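Local coordinates for protein gamma-glutamyltranspeptidase (Ggt) (Helicobacter pylori 26695, PDB 5BPK) that probably cleaves the gamma-glutamyl bond of glutathione and related compounds and transfers the glutamyl group to water or an amino acceptor, as an Ntn-hydrolase, at residues Val98-Arg103 with Met143-Lys148; Lys262-Val267 with Ile277-Pro282; Lys229-Gly234 with Glu254-Tyr259; Gly38-Ser43 with Ile50-Leu55. One frame throughout, in Å; residues are numbered along the deposited sequence.

Contact 1: Val98-Arg103 with Met143-Lys148; sequences VALDFR and MEAMLK. With 4UD ((2S)-amino[(5S)-4,5-dihydro-1,2-oxazol-5-yl]acetic acid), chain O; EDO (1,2-ethanediol), chain M.
In the layered Ntn-hydrolase core of this enzyme, Leu100 and Phe102 of strand 97-102 meet Met143, Ala145 and Met146 of helix 139-150, which covers one face of the central antiparallel sheet. The strand and helix segments run nearly antiparallel, 151° between their directions, with axes 9.6 Å apart at closest. Leu100 holds CG anti to its backbone N (chi1 179°), which sends its two methyls to the helix: CD2 lies 4.0 Å from Met146 CB, the side chains crossing at about a right angle, while CD1 faces Ala145 CB at 4.4 Å. Phe102 approaches with the far end of its ring. Its CZ is 3.8 Å from Met143 CE, and Met146 CE comes no nearer than 4.5 Å to Phe102 CE1; both methyls approach the ring obliquely. Met143 starts away from the strand, and bends at chi2 and chi3 bring its methyl back to the ring. At the strand end, Asp101 OD1 accepts the Arg103 backbone N at 2.9 Å, forming an Asx turn. Arg103 then extends to the bound dihydro-oxazolyl amino acid, where NH1 donates to carboxylate oxygen O9 over 2.9 Å with a bent N-H...O angle of 130°. The guanidinium also has acidic partners, Asp43 and Glu40 of the neighbouring chain of this enzyme. No hydrogen bond joins strand to helix, so this interface rests on apolar contacts; the polar chemistry lies past it, where the Asx turn fixes the backbone leading to Arg103 and the cationic side chain meets the ligand carboxylate.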
loop_
_atom_site.group_PDB
_atom_site.type_symbol
_atom_site.label_atom_id
_atom_site.label_comp_id
_atom_site.label_asym_id
_atom_site.label_seq_id
_atom_site.Cartn_x
_atom_site.Cartn_y
_atom_site.Cartn_z
ATOM N N VAL A 98 4.507 13.968 -9.097
ATOM C CA VAL A 98 4.142 12.946 -10.066
ATOM C C VAL A 98 3.781 11.668 -9.342
ATOM O O VAL A 98 4.170 11.474 -8.188
ATOM C CB VAL A 98 5.290 12.686 -11.070
ATOM C CG1 VAL A 98 5.693 13.995 -11.771
ATOM C CG2 VAL A 98 6.476 12.060 -10.373
ATOM N N ALA A 99 2.992 10.828 -10.002
ATOM C CA ALA A 99 2.579 9.541 -9.447
ATOM C C ALA A 99 2.970 8.466 -10.439
ATOM O O ALA A 99 2.681 8.589 -11.632
ATOM C CB ALA A 99 1.092 9.515 -9.204
ATOM N N LEU A 100 3.663 7.443 -9.965
ATOM C CA LEU A 100 4.028 6.312 -10.792
ATOM C C LEU A 100 3.115 5.124 -10.479
ATOM O O LEU A 100 3.052 4.663 -9.348
ATOM C CB LEU A 100 5.485 5.929 -10.558
ATOM C CG LEU A 100 6.010 4.737 -11.355
ATOM C CD1 LEU A 100 5.910 4.953 -12.845
ATOM C CD2 LEU A 100 7.439 4.420 -10.917
ATOM N N ASP A 101 2.421 4.659 -11.506
ATOM C CA ASP A 101 1.550 3.491 -11.461
ATOM C C ASP A 101 2.370 2.305 -11.973
ATOM O O ASP A 101 2.619 2.193 -13.181
ATOM C CB ASP A 101 0.313 3.783 -12.353
ATOM C CG ASP A 101 -0.566 2.568 -12.631
ATOM O OD1 ASP A 101 -0.260 1.433 -12.215
ATOM O OD2 ASP A 101 -1.586 2.784 -13.332
ATOM N N PHE A 102 2.791 1.433 -11.052
ATOM C CA PHE A 102 3.325 0.122 -11.412
ATOM C C PHE A 102 2.451 -1.010 -10.841
ATOM O O PHE A 102 2.927 -2.050 -10.398
ATOM C CB PHE A 102 4.827 -0.009 -11.093
ATOM C CG PHE A 102 5.212 0.183 -9.640
ATOM C CD1 PHE A 102 5.458 1.447 -9.124
ATOM C CD2 PHE A 102 5.466 -0.915 -8.832
ATOM C CE1 PHE A 102 5.880 1.606 -7.809
ATOM C CE2 PHE A 102 5.874 -0.757 -7.501
ATOM C CZ PHE A 102 6.086 0.515 -6.995
ATOM N N ARG A 103 1.147 -0.773 -10.893
ATOM C CA ARG A 103 0.141 -1.749 -10.484
ATOM C C ARG A 103 0.087 -2.914 -11.469
ATOM O O ARG A 103 0.250 -2.733 -12.677
ATOM C CB ARG A 103 -1.217 -1.057 -10.417
ATOM C CG ARG A 103 -2.396 -1.907 -9.970
ATOM C CD ARG A 103 -2.302 -2.342 -8.517
ATOM N NE ARG A 103 -3.620 -2.714 -7.997
ATOM C CZ ARG A 103 -3.853 -3.175 -6.770
ATOM N NH1 ARG A 103 -2.866 -3.377 -5.922
ATOM N NH2 ARG A 103 -5.090 -3.456 -6.389
ATOM N N MET A 143 10.488 0.057 -10.470
ATOM C CA MET A 143 11.804 0.427 -9.946
ATOM C C MET A 143 12.671 1.026 -11.040
ATOM O O MET A 143 13.291 2.074 -10.837
ATOM C CB MET A 143 12.527 -0.773 -9.323
ATOM C CG MET A 143 11.866 -1.358 -8.075
ATOM S SD MET A 143 11.621 -0.218 -6.698
ATOM C CE MET A 143 9.857 0.009 -6.762
ATOM N N GLU A 144 12.696 0.383 -12.206
ATOM C CA GLU A 144 13.532 0.875 -13.298
ATOM C C GLU A 144 13.043 2.230 -13.827
ATOM O O GLU A 144 13.846 3.132 -14.103
ATOM C CB GLU A 144 13.606 -0.136 -14.441
ATOM C CG GLU A 144 14.606 0.281 -15.510
ATOM C CD GLU A 144 14.684 -0.695 -16.654
ATOM O OE1 GLU A 144 15.625 -1.506 -16.651
ATOM O OE2 GLU A 144 13.800 -0.653 -17.542
ATOM N N ALA A 145 11.732 2.366 -13.981
ATOM C CA ALA A 145 11.133 3.603 -14.482
ATOM C C ALA A 145 11.514 4.815 -13.633
ATOM O O ALA A 145 11.934 5.850 -14.167
ATOM C CB ALA A 145 9.619 3.464 -14.565
ATOM N N MET A 146 11.388 4.706 -12.313
ATOM C CA MET A 146 11.740 5.864 -11.484
ATOM C C MET A 146 13.252 6.118 -11.477
ATOM O O MET A 146 13.679 7.267 -11.523
ATOM C CB MET A 146 11.140 5.811 -10.072
ATOM C CG MET A 146 11.654 4.780 -9.128
ATOM S SD MET A 146 10.769 5.029 -7.559
ATOM C CE MET A 146 9.926 3.471 -7.382
ATOM N N LEU A 147 14.058 5.062 -11.478
ATOM C CA LEU A 147 15.508 5.240 -11.527
ATOM C C LEU A 147 15.934 5.948 -12.810
ATOM O O LEU A 147 16.718 6.910 -12.777
ATOM C CB LEU A 147 16.217 3.894 -11.442
ATOM C CG LEU A 147 17.729 3.997 -11.267
ATOM C CD1 LEU A 147 18.071 4.740 -9.972
ATOM C CD2 LEU A 147 18.344 2.617 -11.290
ATOM N N LYS A 148 15.417 5.477 -13.940
ATOM C CA LYS A 148 15.757 6.072 -15.230
ATOM C C LYS A 148 15.363 7.542 -15.327
ATOM O O LYS A 148 16.137 8.352 -15.823
ATOM C CB LYS A 148 15.154 5.276 -16.386
ATOM C CG LYS A 148 15.953 4.038 -16.733
ATOM C CD LYS A 148 15.489 3.406 -18.050
ATOM C CE LYS A 148 16.394 2.247 -18.461
ATOM N NZ LYS A 148 16.139 1.788 -19.859
HETATM C C3 4UD O . -1.696 -4.122 1.303
HETATM C C4 4UD O . -2.873 -3.839 -0.559
HETATM C C5 4UD O . -2.352 -4.988 0.284
HETATM C C6 4UD O . -4.153 -4.127 -1.355
HETATM C C8 4UD O . -4.431 -2.893 -2.184
HETATM O O9 4UD O . -3.865 -2.707 -3.233
HETATM O O10 4UD O . -5.319 -1.967 -1.754
HETATM N N7 4UD O . -3.951 -5.260 -2.269
HETATM O O2 4UD O . -3.167 -2.790 0.361
HETATM N N1 4UD O . -2.205 -2.935 1.276
HETATM C C1 EDO M . 9.995 4.954 -17.845
HETATM O O1 EDO M . 8.616 5.246 -18.072
HETATM C C2 EDO M . 10.625 6.070 -17.018
HETATM O O2 EDO M . 12.056 5.984 -17.057
#

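Contact 2: Lys262-Val267 with Ile277-Pro282; sequences KWRKPV and ISMSPP. With EDO (1,2-ethanediol), chain M.
Val267 and Ser278 form an antiparallel hydrogen-bonded pair in which both backbone groups of each partner are used. Ser278 N donates to Val267 O at 2.9 Å, fairly straight at 164°; the return bond, Val267 N to Ser278 O at 3.0 Å, is more bent, at 137°. Two residues along each segment, a side chain takes over from the backbone: Ser280 OG donates to Lys265 O at 2.7 Å. With chi1 at 46°, OG sits between its own backbone N and carbonyl carbon, which turns it toward that acceptor. Ser278 OG is satisfied across the subunit interface by Thr77 of the neighbouring chain of the enzyme. Arg264 extends along Pro281 and Pro282, which are joined by a cis peptide bond. Pro281 O lies over one face of the guanidinium, 3.4 Å from Arg264 NE, but the angle is too poor for a hydrogen bond; NE is instead paired with Asp101, and NH2 forms a salt bridge with Asp334. Pro282 CD packs obliquely against Arg264 NE at 3.7 Å. Further along, Pro266 CB meets Ile277 CG2 at 3.7 Å, the two side chains lying alongside and pointing the same way. Such reciprocal backbone bonding is typical of a beta hairpin, here strands 262-271 and 274-278, and the sheet continues through Ile277 and Ser278 into a strand of the neighbouring chain.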
loop_
_atom_site.group_PDB
_atom_site.type_symbol
_atom_site.label_atom_id
_atom_site.label_comp_id
_atom_site.label_asym_id
_atom_site.label_seq_id
_atom_site.Cartn_x
_atom_site.Cartn_y
_atom_site.Cartn_z
ATOM N N LYS A 262 2.795 3.516 -15.849
ATOM C CA LYS A 262 2.224 4.775 -16.286
ATOM C C LYS A 262 2.575 5.883 -15.316
ATOM O O LYS A 262 2.359 5.766 -14.112
ATOM C CB LYS A 262 0.719 4.659 -16.434
ATOM C CG LYS A 262 0.350 3.751 -17.613
ATOM C CD LYS A 262 -1.104 3.840 -18.000
ATOM C CE LYS A 262 -1.510 5.231 -18.445
ATOM N NZ LYS A 262 -2.777 5.199 -19.237
ATOM N N TRP A 263 3.156 6.955 -15.846
ATOM C CA TRP A 263 3.314 8.182 -15.081
ATOM C C TRP A 263 2.011 8.953 -15.141
ATOM O O TRP A 263 1.563 9.354 -16.220
ATOM C CB TRP A 263 4.444 9.036 -15.638
ATOM C CG TRP A 263 5.775 8.407 -15.499
ATOM C CD1 TRP A 263 6.473 7.739 -16.461
ATOM C CD2 TRP A 263 6.584 8.380 -14.321
ATOM N NE1 TRP A 263 7.667 7.292 -15.954
ATOM C CE2 TRP A 263 7.770 7.679 -14.644
ATOM C CE3 TRP A 263 6.434 8.892 -13.030
ATOM C CZ2 TRP A 263 8.798 7.479 -13.713
ATOM C CZ3 TRP A 263 7.451 8.700 -12.118
ATOM C CH2 TRP A 263 8.616 7.991 -12.460
ATOM N N ARG A 264 1.396 9.138 -13.982
ATOM C CA ARG A 264 0.090 9.757 -13.890
ATOM C C ARG A 264 0.173 11.018 -13.055
ATOM O O ARG A 264 1.070 11.179 -12.222
ATOM C CB ARG A 264 -0.907 8.791 -13.259
ATOM C CG ARG A 264 -1.014 7.440 -13.970
ATOM C CD ARG A 264 -2.223 6.704 -13.485
ATOM N NE ARG A 264 -2.429 5.355 -14.007
ATOM C CZ ARG A 264 -3.254 5.041 -15.007
ATOM N NH1 ARG A 264 -3.914 5.983 -15.666
ATOM N NH2 ARG A 264 -3.421 3.765 -15.353
ATOM N N LYS A 265 -0.801 11.895 -13.247
ATOM C CA LYS A 265 -0.984 13.011 -12.349
ATOM C C LYS A 265 -1.483 12.475 -11.010
ATOM O O LYS A 265 -2.372 11.616 -10.976
ATOM C CB LYS A 265 -1.988 13.994 -12.913
ATOM C CG LYS A 265 -1.495 14.736 -14.144
ATOM C CD LYS A 265 -2.491 15.805 -14.535
ATOM C CE LYS A 265 -2.113 16.502 -15.825
ATOM N NZ LYS A 265 -3.130 17.535 -16.187
ATOM N N PRO A 266 -0.878 12.932 -9.908
ATOM C CA PRO A 266 -1.439 12.580 -8.616
ATOM C C PRO A 266 -2.777 13.261 -8.412
ATOM O O PRO A 266 -3.096 14.234 -9.104
ATOM C CB PRO A 266 -0.417 13.130 -7.612
ATOM C CG PRO A 266 0.309 14.179 -8.321
ATOM C CD PRO A 266 0.214 13.917 -9.795
ATOM N N VAL A 267 -3.555 12.747 -7.474
ATOM C CA VAL A 267 -4.713 13.477 -7.000
ATOM C C VAL A 267 -4.225 14.459 -5.928
ATOM O O VAL A 267 -3.403 14.113 -5.063
ATOM C CB VAL A 267 -5.841 12.545 -6.508
ATOM C CG1 VAL A 267 -5.395 11.661 -5.359
ATOM C CG2 VAL A 267 -7.070 13.362 -6.123
ATOM N N ILE A 277 -0.852 15.472 -1.637
ATOM C CA ILE A 277 -0.479 14.821 -2.905
ATOM C C ILE A 277 -0.580 13.319 -2.688
ATOM O O ILE A 277 0.163 12.767 -1.884
ATOM C CB ILE A 277 0.978 15.162 -3.331
ATOM C CG1 ILE A 277 1.199 16.683 -3.317
ATOM C CG2 ILE A 277 1.320 14.547 -4.708
ATOM C CD1 ILE A 277 0.434 17.434 -4.373
ATOM N N SER A 278 -1.471 12.650 -3.409
ATOM C CA SER A 278 -1.680 11.220 -3.190
ATOM C C SER A 278 -2.008 10.468 -4.475
ATOM O O SER A 278 -2.024 11.061 -5.572
ATOM C CB SER A 278 -2.744 11.005 -2.102
ATOM O OG SER A 278 -2.749 9.661 -1.635
ATOM N N MET A 279 -2.236 9.160 -4.350
ATOM C CA MET A 279 -2.346 8.316 -5.536
ATOM C C MET A 279 -3.722 8.332 -6.168
ATOM O O MET A 279 -4.743 8.129 -5.503
ATOM C CB MET A 279 -1.955 6.878 -5.250
ATOM C CG MET A 279 -1.861 6.038 -6.504
ATOM S SD MET A 279 -0.549 6.605 -7.614
ATOM C CE MET A 279 -1.251 6.134 -9.206
ATOM N N SER A 280 -3.699 8.553 -7.475
ATOM C CA SER A 280 -4.871 8.630 -8.332
ATOM C C SER A 280 -5.256 7.233 -8.836
ATOM O O SER A 280 -4.555 6.259 -8.556
ATOM C CB SER A 280 -4.511 9.528 -9.507
ATOM O OG SER A 280 -3.232 9.185 -10.032
ATOM N N PRO A 281 -6.361 7.128 -9.605
ATOM C CA PRO A 281 -6.691 5.829 -10.173
ATOM C C PRO A 281 -5.507 5.240 -10.938
ATOM O O PRO A 281 -4.830 5.959 -11.667
ATOM C CB PRO A 281 -7.872 6.150 -11.091
ATOM C CG PRO A 281 -8.593 7.217 -10.321
ATOM C CD PRO A 281 -7.468 8.084 -9.784
ATOM N N PRO A 282 -5.263 3.930 -10.801
ATOM C CA PRO A 282 -6.135 2.867 -10.313
ATOM C C PRO A 282 -6.162 2.617 -8.805
ATOM O O PRO A 282 -6.718 1.609 -8.379
ATOM C CB PRO A 282 -5.602 1.640 -11.051
ATOM C CG PRO A 282 -4.160 1.903 -11.134
ATOM C CD PRO A 282 -4.035 3.374 -11.385
HETATM C C1 EDO M . 9.995 4.954 -17.845
HETATM O O1 EDO M . 8.616 5.246 -18.072
HETATM C C2 EDO M . 10.625 6.070 -17.018
HETATM O O2 EDO M . 12.056 5.984 -17.057
#

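Contact 3: Lys229-Gly234 with Glu254-Tyr259; sequences KGFYQG and EDLASY
Tyr232 lies against the last turn of helix 253-257 and can be followed outward from the backbone. Its CB rests 3.5 Å from Leu256 O, and CD1 comes closer to the same carbonyl oxygen, at 3.3 Å, in an oblique approach to the ring. That oxygen also accepts the backbone N of Tyr259 at 3.2 Å. CD1 touches Leu256 CD2 at 4.1 Å as well, so this one ring carbon meets both the backbone and the side chain of this leucine. Further out, CE1 packs against Tyr259 CB at 3.8 Å. At the tip, OH passes 4.1 Å from Tyr259 CD2, but its polar partners are Pro137 O, just before helix 139-150, and Ala141 N, in its first turn. The rings of Tyr232 and Tyr259 are nearly parallel, planes at 14°, yet their centroids lie 5.8 Å apart, too far offset for much of one ring to lie over the other. Phe231 CD2 sits over the centre of the Tyr232 ring, giving one face a cover from the adjacent residue. In return, Leu256 brings CB to the Tyr232 backbone O at 3.4 Å. No hydrogen bond crosses between 229-234 and 254-259. The pair of short helical turns is set beside two longer helices: Phe231 and Leu256 both pack on Ile240 of helix 234-246, while Phe231 and Tyr232 lie on Val140 of helix 139-150, which Tyr259 joins through Ala141.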
loop_
_atom_site.group_PDB
_atom_site.type_symbol
_atom_site.label_atom_id
_atom_site.label_comp_id
_atom_site.label_asym_id
_atom_site.label_seq_id
_atom_site.Cartn_x
_atom_site.Cartn_y
_atom_site.Cartn_z
ATOM N N LYS A 229 14.326 -5.735 -18.613
ATOM C CA LYS A 229 14.227 -6.800 -19.615
ATOM C C LYS A 229 14.704 -8.167 -19.093
ATOM O O LYS A 229 14.294 -9.206 -19.621
ATOM C CB LYS A 229 14.978 -6.410 -20.893
ATOM C CG LYS A 229 14.229 -5.396 -21.748
ATOM N N GLY A 230 15.544 -8.164 -18.054
ATOM C CA GLY A 230 15.963 -9.400 -17.387
ATOM C C GLY A 230 14.859 -10.105 -16.619
ATOM O O GLY A 230 14.981 -11.288 -16.269
ATOM N N PHE A 231 13.779 -9.377 -16.345
ATOM C CA PHE A 231 12.588 -9.938 -15.724
ATOM C C PHE A 231 11.497 -10.212 -16.759
ATOM O O PHE A 231 10.885 -11.291 -16.743
ATOM C CB PHE A 231 12.053 -8.985 -14.649
ATOM C CG PHE A 231 10.854 -9.517 -13.898
ATOM C CD1 PHE A 231 11.029 -10.272 -12.748
ATOM C CD2 PHE A 231 9.556 -9.261 -14.330
ATOM C CE1 PHE A 231 9.937 -10.770 -12.044
ATOM C CE2 PHE A 231 8.448 -9.764 -13.621
ATOM C CZ PHE A 231 8.643 -10.515 -12.485
ATOM N N TYR A 232 11.238 -9.231 -17.629
ATOM C CA TYR A 232 10.084 -9.263 -18.541
ATOM C C TYR A 232 10.333 -9.979 -19.876
ATOM O O TYR A 232 9.385 -10.194 -20.637
ATOM C CB TYR A 232 9.540 -7.840 -18.796
ATOM C CG TYR A 232 8.955 -7.205 -17.536
ATOM C CD1 TYR A 232 7.658 -7.502 -17.116
ATOM C CD2 TYR A 232 9.719 -6.343 -16.756
ATOM C CE1 TYR A 232 7.130 -6.943 -15.949
ATOM C CE2 TYR A 232 9.214 -5.779 -15.584
ATOM C CZ TYR A 232 7.919 -6.086 -15.186
ATOM O OH TYR A 232 7.417 -5.546 -14.034
ATOM N N GLN A 233 11.594 -10.329 -20.151
ATOM C CA GLN A 233 11.974 -11.061 -21.361
ATOM C C GLN A 233 13.017 -12.130 -21.015
ATOM O O GLN A 233 13.391 -12.300 -19.858
ATOM C CB GLN A 233 12.515 -10.086 -22.420
ATOM C CG GLN A 233 11.522 -9.001 -22.862
ATOM C CD GLN A 233 12.065 -8.111 -23.970
ATOM O OE1 GLN A 233 12.885 -8.540 -24.785
ATOM N NE2 GLN A 233 11.601 -6.866 -24.009
ATOM N N GLY A 234 13.480 -12.868 -22.017
ATOM C CA GLY A 234 14.541 -13.850 -21.796
ATOM C C GLY A 234 14.175 -14.994 -20.861
ATOM O O GLY A 234 13.007 -15.392 -20.775
ATOM N N GLU A 254 3.925 -12.814 -23.708
ATOM C CA GLU A 254 3.288 -11.657 -24.334
ATOM C C GLU A 254 2.804 -10.658 -23.277
ATOM O O GLU A 254 2.970 -9.442 -23.441
ATOM C CB GLU A 254 2.122 -12.065 -25.236
ATOM C CG GLU A 254 1.609 -10.906 -26.106
ATOM C CD GLU A 254 0.430 -11.273 -26.997
ATOM O OE1 GLU A 254 -0.027 -12.440 -26.962
ATOM O OE2 GLU A 254 -0.043 -10.377 -27.731
ATOM N N ASP A 255 2.233 -11.169 -22.191
ATOM C CA ASP A 255 1.831 -10.312 -21.071
ATOM C C ASP A 255 3.033 -9.551 -20.523
ATOM O O ASP A 255 2.975 -8.346 -20.293
ATOM C CB ASP A 255 1.220 -11.133 -19.937
ATOM C CG ASP A 255 -0.196 -11.580 -20.217
ATOM O OD1 ASP A 255 -1.051 -10.723 -20.489
ATOM O OD2 ASP A 255 -0.467 -12.791 -20.125
ATOM N N LEU A 256 4.129 -10.269 -20.321
ATOM C CA LEU A 256 5.305 -9.695 -19.681
ATOM C C LEU A 256 5.940 -8.641 -20.587
ATOM O O LEU A 256 6.279 -7.553 -20.124
ATOM C CB LEU A 256 6.309 -10.787 -19.297
ATOM C CG LEU A 256 5.827 -11.759 -18.210
ATOM C CD1 LEU A 256 6.645 -13.046 -18.229
ATOM C CD2 LEU A 256 5.807 -11.150 -16.812
ATOM N N ALA A 257 6.062 -8.951 -21.884
ATOM C CA ALA A 257 6.655 -8.019 -22.848
ATOM C C ALA A 257 5.811 -6.757 -23.063
ATOM O O ALA A 257 6.337 -5.725 -23.497
ATOM C CB ALA A 257 6.915 -8.726 -24.187
ATOM N N SER A 258 4.513 -6.847 -22.758
ATOM C CA SER A 258 3.591 -5.714 -22.890
ATOM C C SER A 258 3.299 -4.960 -21.576
ATOM O O SER A 258 2.512 -3.993 -21.578
ATOM C CB SER A 258 2.277 -6.155 -23.547
ATOM O OG SER A 258 1.557 -7.105 -22.780
ATOM N N TYR A 259 3.940 -5.350 -20.476
ATOM C CA TYR A 259 3.709 -4.655 -19.204
ATOM C C TYR A 259 4.277 -3.245 -19.300
ATOM O O TYR A 259 5.437 -3.062 -19.685
ATOM C CB TYR A 259 4.306 -5.356 -17.960
ATOM C CG TYR A 259 3.915 -4.531 -16.761
ATOM C CD1 TYR A 259 2.669 -4.702 -16.178
ATOM C CD2 TYR A 259 4.704 -3.463 -16.333
ATOM C CE1 TYR A 259 2.245 -3.893 -15.156
ATOM C CE2 TYR A 259 4.284 -2.626 -15.308
ATOM C CZ TYR A 259 3.045 -2.847 -14.733
ATOM O OH TYR A 259 2.603 -2.022 -13.737
#

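Contact 4: Gly38-Ser43 with Ile50-Leu55; sequences GLALSS and IGQKVL
Gln52 turns its amide toward the edge of strand 38-41 and grips the backbone at two points. Gln52 leaves the helix with CG trans to its main-chain nitrogen, and a bend at chi2 folds the chain over to the strand. NE2 then donates to Gly38 O at 3.0 Å along an almost straight 175° line; this acceptor lies in the amide plane of Gln52, although the donor stands above the Gly38 carbonyl plane. The other amide atom, OE1, receives Ala40 N at 3.0 Å with a less linear angle of 149°. A water also donates to OE1 and to Ala40 O, so the oxygen has two donors and the amide's rotation is set by bonds at both atoms. Leu39 crosses Gln52 obliquely, its CD2 3.9 Å from OE1. Ala40 points toward the helix and places CB 3.6 Å from Gly51 C, where the absence of a side chain on Gly51 permits this close approach. Leu55 comes in one turn further along, its CD1 3.7 Å from Leu39 C and also near the Ala40 methyl. The N-to-C directions of the strand and helix segments are 157° apart, close to antiparallel, with axes 7.1 Å apart at closest. Helix 45-56 is flanked by helices 61-75 and 155-168, on which Ile50 and Val54 pack, while Leu39 and Leu41 touch Ile32 of strand 32-34 and Leu39-Leu41 pair in an antiparallel ladder with a strand of the neighbouring chain.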
loop_
_atom_site.group_PDB
_atom_site.type_symbol
_atom_site.label_atom_id
_atom_site.label_comp_id
_atom_site.label_asym_id
_atom_site.label_seq_id
_atom_site.Cartn_x
_atom_site.Cartn_y
_atom_site.Cartn_z
ATOM N N GLY A 38 18.934 13.254 5.193
ATOM C CA GLY A 38 17.538 12.846 5.129
ATOM C C GLY A 38 17.298 11.492 5.773
ATOM O O GLY A 38 18.113 11.020 6.566
ATOM N N LEU A 39 16.156 10.884 5.455
ATOM C CA LEU A 39 15.767 9.592 6.028
ATOM C C LEU A 39 15.182 8.674 4.971
ATOM O O LEU A 39 14.488 9.122 4.048
ATOM C CB LEU A 39 14.740 9.765 7.157
ATOM C CG LEU A 39 15.250 10.356 8.472
ATOM C CD1 LEU A 39 14.097 10.644 9.430
ATOM C CD2 LEU A 39 16.264 9.436 9.116
ATOM N N ALA A 40 15.459 7.388 5.132
ATOM C CA ALA A 40 14.871 6.325 4.318
ATOM C C ALA A 40 14.313 5.288 5.294
ATOM O O ALA A 40 15.077 4.588 5.965
ATOM C CB ALA A 40 15.927 5.717 3.411
ATOM N N LEU A 41 12.992 5.209 5.394
ATOM C CA LEU A 41 12.345 4.367 6.401
ATOM C C LEU A 41 11.439 3.311 5.790
ATOM O O LEU A 41 10.567 3.624 4.974
ATOM C CB LEU A 41 11.520 5.229 7.359
ATOM C CG LEU A 41 12.232 6.289 8.197
ATOM C CD1 LEU A 41 11.202 7.051 9.016
ATOM C CD2 LEU A 41 13.267 5.639 9.085
ATOM N N SER A 42 11.661 2.072 6.206
ATOM C CA SER A 42 10.872 0.925 5.785
ATOM C C SER A 42 10.542 0.068 7.005
ATOM O O SER A 42 11.015 0.335 8.110
ATOM C CB SER A 42 11.651 0.091 4.764
ATOM O OG SER A 42 12.555 -0.809 5.399
ATOM N N SER A 43 9.755 -0.981 6.785
ATOM C CA SER A 43 9.372 -1.908 7.840
ATOM C C SER A 43 10.422 -2.979 8.155
ATOM O O SER A 43 10.175 -3.827 9.008
ATOM C CB SER A 43 8.046 -2.585 7.475
ATOM O OG SER A 43 6.978 -1.651 7.542
ATOM N N ILE A 50 19.981 -0.042 4.185
ATOM C CA ILE A 50 20.435 0.010 2.793
ATOM C C ILE A 50 20.031 1.356 2.163
ATOM O O ILE A 50 20.858 2.034 1.546
ATOM C CB ILE A 50 19.894 -1.200 1.981
ATOM C CG1 ILE A 50 20.688 -2.468 2.318
ATOM C CG2 ILE A 50 19.960 -0.934 0.491
ATOM C CD1 ILE A 50 19.996 -3.755 1.878
ATOM N N GLY A 51 18.768 1.751 2.340
ATOM C CA GLY A 51 18.295 3.042 1.828
ATOM C C GLY A 51 19.042 4.223 2.436
ATOM O O GLY A 51 19.406 5.173 1.744
ATOM N N GLN A 52 19.275 4.155 3.742
ATOM C CA GLN A 52 19.968 5.228 4.456
ATOM C C GLN A 52 21.421 5.365 3.980
ATOM O O GLN A 52 21.928 6.483 3.841
ATOM C CB GLN A 52 19.919 4.990 5.973
ATOM C CG GLN A 52 20.302 6.227 6.792
ATOM C CD GLN A 52 19.294 7.364 6.693
ATOM O OE1 GLN A 52 18.080 7.140 6.608
ATOM N NE2 GLN A 52 19.792 8.594 6.707
ATOM N N LYS A 53 22.085 4.235 3.735
ATOM C CA LYS A 53 23.448 4.234 3.213
ATOM C C LYS A 53 23.499 4.874 1.825
ATOM O O LYS A 53 24.435 5.612 1.530
ATOM C CB LYS A 53 24.020 2.811 3.193
ATOM C CG LYS A 53 25.454 2.717 2.705
ATOM C CD LYS A 53 26.061 1.365 3.062
ATOM N N VAL A 54 22.488 4.630 0.984
ATOM C CA VAL A 54 22.409 5.312 -0.316
ATOM C C VAL A 54 22.391 6.838 -0.153
ATOM O O VAL A 54 23.137 7.545 -0.835
ATOM C CB VAL A 54 21.215 4.830 -1.176
ATOM C CG1 VAL A 54 21.040 5.724 -2.404
ATOM C CG2 VAL A 54 21.418 3.368 -1.595
ATOM N N LEU A 55 21.577 7.342 0.769
ATOM C CA LEU A 55 21.581 8.775 1.077
ATOM C C LEU A 55 22.946 9.245 1.607
ATOM O O LEU A 55 23.445 10.299 1.192
ATOM C CB LEU A 55 20.485 9.136 2.075
ATOM C CG LEU A 55 19.044 8.889 1.648
ATOM C CD1 LEU A 55 18.096 9.229 2.791
ATOM C CD2 LEU A 55 18.684 9.669 0.374
HETATM O O HOH W 1 16.899 4.943 8.010
#

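Contacts 1 and 2 share the central sheet, where strands 97-102 and 262-271 are neighbours. Their centres are 11 Å apart, and they are joined by a salt bridge from Asp101 OD2 to Arg264 NE (2.8 Å) and by Ala99 O with Arg264 N (2.7 Å). A 1,2-ethanediol, probably from crystallisation, bridges Ala145 O and Trp263 NE1. Contact 3 meets contact 1 through Tyr259 OH and Arg103 O, 2.7 Å apart, behind the residue that binds the ligand. The side chains of Pro282 and Tyr259 lie about 9 and 12 Å from that ligand. Contact 4 stands apart, its nearest atoms about 8 Å from contact 1.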